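Local coordinates for protein dextranase (Pseudarthrobacter oxydans, PDB 6NZS) that catalyses the endohydrolysis of alpha-1,6-glucosidic linkages in dextran, as a glycoside hydrolase of family 49, at residues Thr497-Val502 against Asp541-Ala546. Numbering follows the deposited sequence.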
ATOM      1  N   THR A 497      18.618  13.077 -14.753  1.00 13.95           N
ATOM      2  CA  THR A 497      17.468  12.197 -14.934  1.00 13.88           C
ATOM      3  C   THR A 497      17.376  11.801 -16.399  1.00 16.03           C
ATOM      4  O   THR A 497      17.261  12.669 -17.271  1.00 16.92           O
ATOM      5  CB  THR A 497      16.193  12.915 -14.487  1.00 13.28           C
ATOM      6  OG1 THR A 497      16.296  13.239 -13.097  1.00 15.87           O
ATOM      7  CG2 THR A 497      14.981  12.019 -14.694  1.00 15.17           C
ATOM      8  N   GLU A 498      17.438  10.494 -16.675  1.00 13.73           N
ATOM      9  CA  GLU A 498      17.530  10.014 -18.047  1.00 13.36           C
ATOM     10  C   GLU A 498      16.656   8.789 -18.280  1.00 12.80           C
ATOM     11  O   GLU A 498      16.564   7.902 -17.426  1.00 14.71           O
ATOM     12  CB  GLU A 498      18.979   9.662 -18.414  1.00 17.56           C
ATOM     13  CG  GLU A 498      19.910  10.854 -18.384  1.00 20.45           C
ATOM     14  CD  GLU A 498      21.363  10.457 -18.267  1.00 23.44           C
ATOM     15  OE1 GLU A 498      21.694   9.304 -18.605  1.00 25.84           O
ATOM     16  OE2 GLU A 498      22.169  11.308 -17.834  1.00 27.31           O
ATOM     17  N   ASN A 499      16.036   8.747 -19.455  1.00 12.37           N
ATOM     18  CA  ASN A 499      15.302   7.583 -19.947  1.00 12.88           C
ATOM     19  C   ASN A 499      14.298   7.048 -18.923  1.00 13.10           C
ATOM     20  O   ASN A 499      14.355   5.900 -18.477  1.00 13.50           O
ATOM     21  CB  ASN A 499      16.239   6.483 -20.458  1.00 13.81           C
ATOM     22  CG  ASN A 499      15.525   5.500 -21.351  1.00 15.73           C
ATOM     23  OD1 ASN A 499      14.613   5.869 -22.084  1.00 15.23           O
ATOM     24  ND2 ASN A 499      15.925   4.232 -21.288  1.00 17.63           N
ATOM     25  N   ILE A 500      13.353   7.909 -18.574  1.00 12.51           N
ATOM     26  CA  ILE A 500      12.218   7.544 -17.737  1.00 11.67           C
ATOM     27  C   ILE A 500      11.039   7.333 -18.671  1.00 13.63           C
ATOM     28  O   ILE A 500      10.729   8.204 -19.489  1.00 15.54           O
ATOM     29  CB  ILE A 500      11.916   8.660 -16.723  1.00 13.14           C
ATOM     30  CG1 ILE A 500      13.194   9.112 -15.997  1.00 13.10           C
ATOM     31  CG2 ILE A 500      10.794   8.224 -15.768  1.00 13.39           C
ATOM     32  CD1 ILE A 500      13.913   8.020 -15.224  1.00 15.90           C
ATOM     33  N   HIS A 501      10.391   6.179 -18.577  1.00 11.25           N
ATOM     34  CA  HIS A 501       9.319   5.833 -19.498  1.00 12.05           C
ATOM     35  C   HIS A 501       8.064   5.535 -18.696  1.00 11.69           C
ATOM     36  O   HIS A 501       8.096   4.707 -17.782  1.00 13.37           O
ATOM     37  CB  HIS A 501       9.715   4.623 -20.348  1.00 13.99           C
ATOM     38  CG  HIS A 501       8.937   4.498 -21.620  1.00 20.01           C
ATOM     39  ND1 HIS A 501       9.475   4.786 -22.857  1.00 17.73           N
ATOM     40  CD2 HIS A 501       7.658   4.112 -21.843  1.00 20.41           C
ATOM     41  CE1 HIS A 501       8.557   4.580 -23.788  1.00 20.56           C
ATOM     42  NE2 HIS A 501       7.445   4.168 -23.198  1.00 19.28           N
ATOM     43  N   VAL A 502       6.968   6.215 -19.036  1.00 11.83           N
ATOM     44  CA  VAL A 502       5.655   5.971 -18.439  1.00 12.17           C
ATOM     45  C   VAL A 502       4.723   5.590 -19.579  1.00 11.32           C
ATOM     46  O   VAL A 502       4.359   6.445 -20.400  1.00 12.78           O
ATOM     47  CB  VAL A 502       5.132   7.200 -17.679  1.00 11.95           C
ATOM     48  CG1 VAL A 502       3.779   6.897 -17.031  1.00 12.47           C
ATOM     49  CG2 VAL A 502       6.139   7.653 -16.624  1.00 12.74           C
ATOM     50  N   ASP A 541      16.365  11.729 -29.023  1.00 14.20           N
ATOM     51  CA  ASP A 541      17.207  10.642 -28.519  1.00 16.73           C
ATOM     52  C   ASP A 541      16.461   9.613 -27.677  1.00 16.80           C
ATOM     53  O   ASP A 541      17.002   8.527 -27.441  1.00 15.78           O
ATOM     54  CB  ASP A 541      18.374  11.175 -27.688  1.00 14.35           C
ATOM     55  CG  ASP A 541      19.323  12.043 -28.489  1.00 13.34           C
ATOM     56  OD1 ASP A 541      19.123  12.163 -29.715  1.00 14.33           O
ATOM     57  OD2 ASP A 541      20.232  12.629 -27.874  1.00 13.39           O
ATOM     58  N   GLY A 542      15.260   9.930 -27.192  1.00 15.22           N
ATOM     59  CA  GLY A 542      14.541   8.987 -26.349  1.00 15.25           C
ATOM     60  C   GLY A 542      15.127   8.818 -24.966  1.00 14.09           C
ATOM     61  O   GLY A 542      14.830   7.820 -24.297  1.00 14.77           O
ATOM     62  N   ASN A 543      15.944   9.769 -24.515  1.00 13.52           N
ATOM     63  CA  ASN A 543      16.653   9.691 -23.242  1.00 14.24           C
ATOM     64  C   ASN A 543      16.096  10.648 -22.191  1.00 13.56           C
ATOM     65  O   ASN A 543      16.760  10.907 -21.185  1.00 12.97           O
ATOM     66  CB  ASN A 543      18.151   9.945 -23.449  1.00 14.50           C
ATOM     67  CG  ASN A 543      18.997   9.431 -22.295  1.00 19.41           C
ATOM     68  OD1 ASN A 543      18.768   8.334 -21.789  1.00 20.08           O
ATOM     69  ND2 ASN A 543      19.976  10.234 -21.865  1.00 18.87           N
ATOM     70  N   GLY A 544      14.894  11.187 -22.404  1.00 13.09           N
ATOM     71  CA  GLY A 544      14.288  12.053 -21.414  1.00 13.78           C
ATOM     72  C   GLY A 544      13.110  11.382 -20.742  1.00 14.27           C
ATOM     73  O   GLY A 544      13.181  10.205 -20.381  1.00 14.44           O
ATOM     74  N   LEU A 545      12.015  12.114 -20.580  1.00 12.83           N
ATOM     75  CA  LEU A 545      10.784  11.576 -20.008  1.00 12.71           C
ATOM     76  C   LEU A 545       9.814  11.256 -21.136  1.00 11.79           C
ATOM     77  O   LEU A 545       9.395  12.155 -21.873  1.00 13.48           O
ATOM     78  CB  LEU A 545      10.165  12.596 -19.052  1.00 12.43           C
ATOM     79  CG  LEU A 545       8.788  12.231 -18.475  1.00 11.44           C
ATOM     80  CD1 LEU A 545       8.827  10.952 -17.637  1.00 12.65           C
ATOM     81  CD2 LEU A 545       8.287  13.381 -17.640  1.00 14.34           C
ATOM     82  N   ALA A 546       9.452   9.987 -21.268  1.00 12.02           N
ATOM     83  CA  ALA A 546       8.535   9.525 -22.304  1.00 11.29           C
ATOM     84  C   ALA A 546       7.176   9.231 -21.679  1.00 13.75           C
ATOM     85  O   ALA A 546       7.076   8.397 -20.772  1.00 13.74           O
ATOM     86  CB  ALA A 546       9.075   8.265 -22.986  1.00 13.02           C
TER
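With CG trans to the backbone N (chi1 -159°), H501 holds its imidazole over A546, and L545, likewise anti at its first torsion, turns CD1 back toward I500 through its second. The methyl A546 CB lies 3.9 Å from the centroid of the H501 ring, displaced toward the ND1 side of the face, which meets the CH-pi criterion. On the other face of the sheet L545 CD1 packs against I500 CG2 at 3.8 Å.

Between these two layers the backbones pair in parallel, I500 with L545 and H501 with A546. A546 N donates to I500 O, and V502 N reaches A546 O at 2.8 Å in a nearly straight bond. At the entry to strand 545-552 I500 N donates to G544 O at 2.9 Å. One step earlier the pattern changes: N499 N still binds N543 O, but from above its carbonyl plane, with a C=O...N angle of only 101°. N499 has left-handed backbone angles (phi 51°), and its NH and that of I500 bind consecutive carbonyls, so regular ladder pairing stops here. Beyond it the N543 side chain lies across E498, its ND2 3.5 Å from E498 CG, a contact without a hydrogen bond.

The pairing joins neighbouring strands of the right-handed parallel beta-helix toward its C-terminal end; strand 469-482 flanks 495-507 on its other side, where N499 ND2 bonds N473 OD1. N499 OD1 sits 3.0 Å from G542 O, two acceptors facing each other, so this approach supplies no hydrogen bond. The H501 ring, by contrast, is tied through NE2 to E548 OE1 while its face rests on A546: together they should restrict its rotation, and the carboxylate would probably favour a protonated imidazole.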